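Local coordinates for protein aminotransferase (Paracoccus denitrificans, PDB 4GRX) that probably transfers amino groups between amine donors and carbonyl acceptors, as a class III omega-aminotransferase that carries pyridoxal phosphate on a lysine, at residues A[116-121]-A[311-316]; A[141-146]-A[317-322]. One frame throughout, in Å; residues are numbered along the deposited sequence.

Contact 1: A[116-121]-A[311-316]. With NA (sodium ion), chain E.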
ATOM      1  N   SER A 116      -9.312  18.293  10.713  1.00 40.92           N
ATOM      2  CA  SER A 116     -10.420  17.763   9.944  1.00 40.49           C
ATOM      3  C   SER A 116     -11.622  18.636  10.244  1.00 42.11           C
ATOM      4  O   SER A 116     -11.641  19.307  11.270  1.00 44.02           O
ATOM      5  CB  SER A 116     -10.698  16.302  10.331  1.00 40.36           C
ATOM      6  OG  SER A 116     -11.764  16.186  11.265  1.00 41.77           O
ATOM      7  N   PRO A 117     -12.623  18.641   9.355  1.00 42.08           N
ATOM      8  CA  PRO A 117     -13.863  19.365   9.643  1.00 43.92           C
ATOM      9  C   PRO A 117     -14.735  18.739  10.742  1.00 45.53           C
ATOM     10  O   PRO A 117     -15.661  19.388  11.218  1.00 47.52           O
ATOM     11  CB  PRO A 117     -14.606  19.340   8.302  1.00 43.35           C
ATOM     12  CG  PRO A 117     -14.020  18.175   7.550  1.00 41.51           C
ATOM     13  CD  PRO A 117     -12.589  18.127   7.971  1.00 40.47           C
ATOM     14  N   PHE A 118     -14.445  17.505  11.145  1.00 45.41           N
ATOM     15  CA  PHE A 118     -15.277  16.801  12.136  1.00 47.49           C
ATOM     16  C   PHE A 118     -14.990  17.257  13.570  1.00 50.07           C
ATOM     17  O   PHE A 118     -13.840  17.595  13.892  1.00 49.58           O
ATOM     18  CB  PHE A 118     -15.059  15.283  12.043  1.00 46.16           C
ATOM     19  CG  PHE A 118     -15.098  14.728  10.637  1.00 43.87           C
ATOM     20  CD1 PHE A 118     -16.202  14.940   9.811  1.00 43.77           C
ATOM     21  CD2 PHE A 118     -14.040  13.968  10.156  1.00 41.91           C
ATOM     22  CE1 PHE A 118     -16.243  14.426   8.532  1.00 42.21           C
ATOM     23  CE2 PHE A 118     -14.074  13.444   8.873  1.00 40.57           C
ATOM     24  CZ  PHE A 118     -15.181  13.673   8.060  1.00 40.76           C
ATOM     25  N   ASP A 119     -16.006  17.253  14.436  1.00 44.41           N
ATOM     26  CA  ASP A 119     -15.773  17.606  15.856  1.00 47.99           C
ATOM     27  C   ASP A 119     -14.972  16.573  16.647  1.00 47.82           C
ATOM     28  O   ASP A 119     -14.176  16.931  17.509  1.00 49.37           O
ATOM     29  CB  ASP A 119     -17.075  17.947  16.594  1.00 50.54           C
ATOM     30  CG  ASP A 119     -17.487  19.397  16.405  1.00 52.33           C
ATOM     31  OD1 ASP A 119     -16.955  20.052  15.475  1.00 52.09           O
ATOM     32  OD2 ASP A 119     -18.339  19.884  17.182  1.00 54.59           O
ATOM     33  N   ASN A 120     -15.210  15.300  16.358  1.00 46.24           N
ATOM     34  CA  ASN A 120     -14.415  14.204  16.898  1.00 46.36           C
ATOM     35  C   ASN A 120     -14.410  13.089  15.861  1.00 43.90           C
ATOM     36  O   ASN A 120     -15.132  13.175  14.861  1.00 42.48           O
ATOM     37  CB  ASN A 120     -14.986  13.710  18.229  1.00 48.33           C
ATOM     38  CG  ASN A 120     -16.395  13.184  18.090  1.00 48.56           C
ATOM     39  OD1 ASN A 120     -16.611  12.081  17.591  1.00 48.01           O
ATOM     40  ND2 ASN A 120     -17.368  13.978  18.514  1.00 49.88           N
ATOM     41  N   GLY A 121     -13.607  12.055  16.084  1.00 42.96           N
ATOM     42  CA  GLY A 121     -13.539  10.966  15.132  0.88 40.90           C
ATOM     43  C   GLY A 121     -12.455   9.956  15.409  1.00 40.93           C
ATOM     44  O   GLY A 121     -11.864   9.949  16.474  1.00 42.42           O
ATOM     45  N   LEU A 311     -12.566   8.812   9.983  1.00 29.89           N
ATOM     46  CA  LEU A 311     -14.014   8.669  10.143  1.00 29.93           C
ATOM     47  C   LEU A 311     -14.620   9.823  10.951  1.00 30.93           C
ATOM     48  O   LEU A 311     -14.147  10.119  12.055  1.00 32.30           O
ATOM     49  CB  LEU A 311     -14.343   7.340  10.825  1.00 30.25           C
ATOM     50  CG  LEU A 311     -13.834   6.049  10.180  1.00 29.41           C
ATOM     51  CD1 LEU A 311     -13.952   4.885  11.154  1.00 30.19           C
ATOM     52  CD2 LEU A 311     -14.573   5.749   8.884  1.00 28.34           C
ATOM     53  N   GLY A 312     -15.654  10.466  10.403  1.00 30.36           N
ATOM     54  CA  GLY A 312     -16.455  11.455  11.143  1.00 31.73           C
ATOM     55  C   GLY A 312     -17.190  10.795  12.310  1.00 32.99           C
ATOM     56  O   GLY A 312     -17.232   9.559  12.393  1.00 32.99           O
ATOM     57  N   PRO A 313     -17.800  11.597  13.202  1.00 34.20           N
ATOM     58  CA  PRO A 313     -18.411  11.047  14.435  1.00 35.35           C
ATOM     59  C   PRO A 313     -19.379   9.867  14.224  1.00 34.63           C
ATOM     60  O   PRO A 313     -19.280   8.853  14.926  1.00 35.15           O
ATOM     61  CB  PRO A 313     -19.150  12.244  15.046  1.00 36.81           C
ATOM     62  CG  PRO A 313     -18.505  13.448  14.446  1.00 36.66           C
ATOM     63  CD  PRO A 313     -18.006  13.052  13.079  1.00 34.93           C
ATOM     64  N   ASP A 314     -20.301   9.983  13.278  1.00 41.49           N
ATOM     65  CA  ASP A 314     -21.321   8.952  13.151  1.00 41.45           C
ATOM     66  C   ASP A 314     -20.707   7.585  12.769  1.00 40.51           C
ATOM     67  O   ASP A 314     -20.963   6.570  13.425  1.00 41.89           O
ATOM     68  CB  ASP A 314     -22.420   9.394  12.187  1.00 40.32           C
ATOM     69  CG  ASP A 314     -23.501   8.351  12.023  1.00 40.99           C
ATOM     70  OD1 ASP A 314     -24.175   8.003  13.022  1.00 43.20           O
ATOM     71  OD2 ASP A 314     -23.672   7.870  10.889  1.00 39.29           O
ATOM     72  N   LEU A 315     -19.870   7.566  11.734  1.00 38.16           N
ATOM     73  CA  LEU A 315     -19.173   6.339  11.362  1.00 37.39           C
ATOM     74  C   LEU A 315     -18.205   5.844  12.451  1.00 38.99           C
ATOM     75  O   LEU A 315     -18.100   4.643  12.680  1.00 39.81           O
ATOM     76  CB  LEU A 315     -18.470   6.492  10.018  1.00 34.82           C
ATOM     77  CG  LEU A 315     -19.355   6.629   8.779  1.00 33.30           C
ATOM     78  CD1 LEU A 315     -18.481   6.786   7.546  1.00 31.10           C
ATOM     79  CD2 LEU A 315     -20.285   5.435   8.614  1.00 33.89           C
ATOM     80  N   ALA A 316     -17.515   6.766  13.125  1.00 39.60           N
ATOM     81  CA  ALA A 316     -16.650   6.414  14.251  1.00 41.54           C
ATOM     82  C   ALA A 316     -17.421   5.633  15.309  1.00 44.35           C
ATOM     83  O   ALA A 316     -16.999   4.553  15.690  1.00 45.64           O
ATOM     84  CB  ALA A 316     -16.005   7.650  14.855  1.00 42.00           C
TER
HETATM   85 NA    NA E 501     -11.944  18.798  13.704  1.00 28.17          NA
HETATM   86  O   HOH W   1     -12.516  20.920  13.320  1.00 36.59           O

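Contact 2: A[141-146]-A[317-322]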
ATOM      1  N   TRP A 141     -18.182  -2.679   4.089  1.00 19.77           N
ATOM      2  CA  TRP A 141     -18.709  -4.045   4.077  1.00 19.50           C
ATOM      3  C   TRP A 141     -18.869  -4.633   5.448  1.00 20.65           C
ATOM      4  O   TRP A 141     -19.921  -5.142   5.785  1.00 21.09           O
ATOM      5  CB  TRP A 141     -17.839  -4.959   3.241  0.91 18.39           C
ATOM      6  CG  TRP A 141     -17.836  -4.599   1.799  0.91 17.21           C
ATOM      7  CD1 TRP A 141     -18.771  -3.838   1.121  0.82 16.93           C
ATOM      8  CD2 TRP A 141     -16.847  -4.990   0.791  0.82 16.45           C
ATOM      9  NE1 TRP A 141     -18.427  -3.715  -0.190  1.00 16.29           N
ATOM     10  CE2 TRP A 141     -17.292  -4.404  -0.458  0.82 15.92           C
ATOM     11  CE3 TRP A 141     -15.678  -5.744   0.806  1.00 16.38           C
ATOM     12  CZ2 TRP A 141     -16.582  -4.569  -1.640  1.00 15.44           C
ATOM     13  CZ3 TRP A 141     -14.978  -5.924  -0.386  1.00 15.62           C
ATOM     14  CH2 TRP A 141     -15.414  -5.338  -1.580  1.00 15.39           C
ATOM     15  N   PHE A 142     -17.801  -4.584   6.237  1.00 21.40           N
ATOM     16  CA  PHE A 142     -17.809  -4.957   7.658  1.00 22.59           C
ATOM     17  C   PHE A 142     -18.992  -4.308   8.383  1.00 23.74           C
ATOM     18  O   PHE A 142     -19.775  -4.990   9.043  1.00 24.94           O
ATOM     19  CB  PHE A 142     -16.466  -4.527   8.281  1.00 22.88           C
ATOM     20  CG  PHE A 142     -16.372  -4.716   9.771  1.00 24.39           C
ATOM     21  CD1 PHE A 142     -16.325  -3.607  10.621  1.00 25.26           C
ATOM     22  CD2 PHE A 142     -16.288  -5.991  10.330  1.00 24.89           C
ATOM     23  CE1 PHE A 142     -16.226  -3.761  11.988  1.00 26.64           C
ATOM     24  CE2 PHE A 142     -16.199  -6.151  11.701  1.00 26.35           C
ATOM     25  CZ  PHE A 142     -16.170  -5.039  12.530  1.00 27.33           C
ATOM     26  N   LEU A 143     -19.135  -2.992   8.225  1.00 23.73           N
ATOM     27  CA  LEU A 143     -20.116  -2.230   8.967  1.00 24.64           C
ATOM     28  C   LEU A 143     -21.575  -2.609   8.639  1.00 25.01           C
ATOM     29  O   LEU A 143     -22.340  -2.952   9.541  1.00 26.26           O
ATOM     30  CB  LEU A 143     -19.860  -0.730   8.806  1.00 24.50           C
ATOM     31  CG  LEU A 143     -20.798   0.184   9.601  1.00 25.62           C
ATOM     32  CD1 LEU A 143     -20.712  -0.082  11.098  1.00 26.92           C
ATOM     33  CD2 LEU A 143     -20.512   1.636   9.289  1.00 25.27           C
ATOM     34  N   HIS A 144     -21.963  -2.562   7.369  1.00 24.15           N
ATOM     35  CA  HIS A 144     -23.340  -2.913   6.988  1.00 24.55           C
ATOM     36  C   HIS A 144     -23.686  -4.353   7.284  1.00 25.37           C
ATOM     37  O   HIS A 144     -24.811  -4.653   7.728  1.00 26.54           O
ATOM     38  CB  HIS A 144     -23.628  -2.546   5.530  1.00 23.47           C
ATOM     39  CG  HIS A 144     -23.284  -1.114   5.188  1.00 23.20           C
ATOM     40  ND1 HIS A 144     -23.825  -0.057   5.841  1.00 23.92           N
ATOM     41  CD2 HIS A 144     -22.412  -0.585   4.240  1.00 22.28           C
ATOM     42  CE1 HIS A 144     -23.338   1.084   5.332  1.00 23.39           C
ATOM     43  NE2 HIS A 144     -22.460   0.763   4.356  1.00 22.55           N
ATOM     44  N   ALA A 145     -22.728  -5.262   7.086  1.00 24.92           N
ATOM     45  CA  ALA A 145     -22.958  -6.672   7.454  1.00 25.81           C
ATOM     46  C   ALA A 145     -23.250  -6.809   8.958  1.00 27.76           C
ATOM     47  O   ALA A 145     -24.196  -7.480   9.350  1.00 28.82           O
ATOM     48  CB  ALA A 145     -21.793  -7.560   7.038  1.00 24.46           C
ATOM     49  N   ALA A 146     -22.449  -6.149   9.789  1.00 28.59           N
ATOM     50  CA  ALA A 146     -22.629  -6.229  11.232  1.00 30.42           C
ATOM     51  C   ALA A 146     -23.902  -5.520  11.674  1.00 31.47           C
ATOM     52  O   ALA A 146     -24.413  -5.772  12.758  1.00 32.95           O
ATOM     53  CB  ALA A 146     -21.416  -5.653  11.950  1.00 30.65           C
ATOM     54  N   LYS A 317     -18.559   6.160  15.765  1.00 45.61           N
ATOM     55  CA  LYS A 317     -19.393   5.437  16.724  1.00 48.43           C
ATOM     56  C   LYS A 317     -19.713   4.043  16.191  1.00 48.01           C
ATOM     57  O   LYS A 317     -19.401   3.033  16.829  1.00 49.94           O
ATOM     58  CB  LYS A 317     -20.714   6.170  17.007  1.00 49.85           C
ATOM     59  CG  LYS A 317     -20.618   7.490  17.760  1.00 51.57           C
ATOM     60  CD  LYS A 317     -21.899   7.739  18.558  1.00 54.28           C
ATOM     61  CE  LYS A 317     -22.392   9.177  18.418  1.00 54.23           C
ATOM     62  NZ  LYS A 317     -22.909   9.458  17.042  1.00 51.54           N
ATOM     63  N   ARG A 318     -20.327   4.010  15.011  1.00 45.65           N
ATOM     64  CA  ARG A 318     -20.852   2.778  14.429  1.00 45.36           C
ATOM     65  C   ARG A 318     -19.791   1.693  14.185  1.00 45.43           C
ATOM     66  O   ARG A 318     -20.014   0.520  14.537  1.00 47.14           O
ATOM     67  CB  ARG A 318     -21.673   3.085  13.173  1.00 42.73           C
ATOM     68  CG  ARG A 318     -23.074   3.587  13.492  1.00 43.33           C
ATOM     69  CD  ARG A 318     -23.696   4.314  12.316  1.00 40.98           C
ATOM     70  NE  ARG A 318     -24.029   3.417  11.209  1.00 39.54           N
ATOM     71  CZ  ARG A 318     -24.143   3.805   9.943  1.00 37.14           C
ATOM     72  NH1 ARG A 318     -23.950   5.078   9.614  1.00 35.72           N
ATOM     73  NH2 ARG A 318     -24.441   2.916   9.004  1.00 36.30           N
ATOM     74  N   VAL A 319     -18.646   2.090  13.621  1.00 43.78           N
ATOM     75  CA  VAL A 319     -17.519   1.173  13.397  1.00 44.23           C
ATOM     76  C   VAL A 319     -17.000   0.640  14.731  1.00 47.72           C
ATOM     77  O   VAL A 319     -16.851  -0.571  14.903  1.00 49.21           O
ATOM     78  CB  VAL A 319     -16.365   1.832  12.602  1.00 41.75           C
ATOM     79  CG1 VAL A 319     -15.127   0.950  12.598  1.00 42.15           C
ATOM     80  CG2 VAL A 319     -16.804   2.131  11.180  1.00 38.91           C
ATOM     81  N   GLU A 320     -16.751   1.552  15.670  1.00 49.50           N
ATOM     82  CA  GLU A 320     -16.290   1.200  17.013  1.00 53.09           C
ATOM     83  C   GLU A 320     -17.188   0.161  17.674  1.00 55.90           C
ATOM     84  O   GLU A 320     -16.691  -0.869  18.137  1.00 58.34           O
ATOM     85  CB  GLU A 320     -16.186   2.446  17.886  1.00 54.38           C
ATOM     86  CG  GLU A 320     -15.979   2.153  19.359  1.00 58.74           C
ATOM     87  CD  GLU A 320     -16.615   3.204  20.249  1.00 60.67           C
ATOM     88  OE1 GLU A 320     -16.101   4.350  20.275  1.00 60.24           O
ATOM     89  OE2 GLU A 320     -17.627   2.879  20.920  1.00 62.77           O
ATOM     90  N   ALA A 321     -18.495   0.427  17.721  1.00 56.00           N
ATOM     91  CA  ALA A 321     -19.460  -0.522  18.284  1.00 58.47           C
ATOM     92  C   ALA A 321     -19.402  -1.871  17.568  1.00 58.66           C
ATOM     93  O   ALA A 321     -19.356  -2.923  18.214  1.00 61.37           O
ATOM     94  CB  ALA A 321     -20.869   0.042  18.228  1.00 57.98           C
ATOM     95  N   ALA A 322     -19.387  -1.826  16.233  1.00 56.15           N
ATOM     96  CA  ALA A 322     -19.367  -3.031  15.398  1.00 55.99           C
ATOM     97  C   ALA A 322     -18.168  -3.923  15.708  1.00 57.72           C
ATOM     98  O   ALA A 322     -18.304  -5.146  15.766  1.00 59.74           O
ATOM     99  CB  ALA A 322     -19.382  -2.650  13.928  1.00 52.40           C
TER
HETATM  100  O   HOH W   2     -25.430  -0.207   8.160  1.00 16.53           O

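Contact 1: A[116-121]-A[311-316]
Phe-118 works in two directions: its carbonyl O binds a sodium ion at 2.2 Å, and its ring packs on Gly-312. Ser-116 O also binds the sodium, at 2.5 Å, as do the carbonyl oxygens of Val-113 and Glu-114 and one water. The loop is tightened by an ST turn, in which Phe-118 N donates to Ser-116 OG over 3.0 Å. The Phe-118 side chain leaves beside its own backbone N (chi1 -47°). This lays one ring face against Gly-312, whose CA sits 3.5 Å from the ring centroid in a CH-pi contact, 10° off the ring normal. Pro-313 CD lies 3.8 Å from Phe-118 CB. The proline ring also meets Asn-120, whose OD1 lies 3.6 Å from Pro-313 CB. Gly-121 CA makes a CA-H...O contact of 3.2 Å with Leu-311 O. Gly-312 is the N-cap residue of helix 313-324, and its O accepts from Ala-316 N. The ion sits at the C-terminal end of helix 103-115, whose carbonyls would probably help attract a cation. The loop then leads into strand 122-126, outermost within this chain and antiparallel to strand 307-311, in the mixed seven-stranded sheet typical of fold type I pyridoxal phosphate enzymes.

Contact 2: A[141-146]-A[317-322]
Segments 141-146 and 317-322, each part of a longer helix, cross at 71°, with their axes 9.7 Å apart at closest approach, and Leu-143 faces Val-319 with their CA atoms 6.2 Å apart. Leu-143 buries more surface here than any other residue of the two segments. Its CG is anti to the backbone N (chi1 -177°), which carries the two methyls across to the other helix. CD1 lies 3.6 Å from Arg-318 O and also meets Arg-318 CB and Ala-322 CB. CD2 lies over one face of the Arg-318 guanidinium, toward its rim, and 4.2 Å from Val-319 CG2. Phe-142 brings CE1 to 3.9 Å from Ala-322 CB, while Val-319 O lies at the ring edge. Phe-142 also packs on Val-180 of the second subunit. Ala-146 CB meets Ala-322 CB at 4.1 Å, so small residues let the backbones come close there too. A water lies between the two polar side chains, in the plane of both groups. His-144 ND1 bonds to it at 2.8 Å, and Arg-318 NH2 donates to it weakly at 3.4 Å. Their main partners lie elsewhere: Ala-230 O holds His-144 NE2, and Arg-318 forms salt bridges with Glu-147 and Asp-314. No direct hydrogen bond joins the two segments, so apolar packing carries the contact. The nearby guanidinium would tend to disfavour a protonated His-144, although Glu-147 probably offsets part of that charge.

The two contacts share helix 313-324: contact 1 takes its start and contact 2 its next turns. Their centres are about 15 Å apart. Along the chain the segments alternate, in the order 116-121, 141-146, 311-316, 317-322. They meet directly where Leu-315 CD2 packs on Leu-143 CD2 at 3.9 Å and Leu-311 CD1 on Val-319 CG2 at 4.0 Å. Strand 122-126 and helix 129-146 follow the first loop, and strand 307-311 leads into the shared helix. Parts distant in sequence are thus joined at one margin of the seven-stranded sheet. Both contacts also touch the second subunit, so this margin of the fold borders the dimer interface.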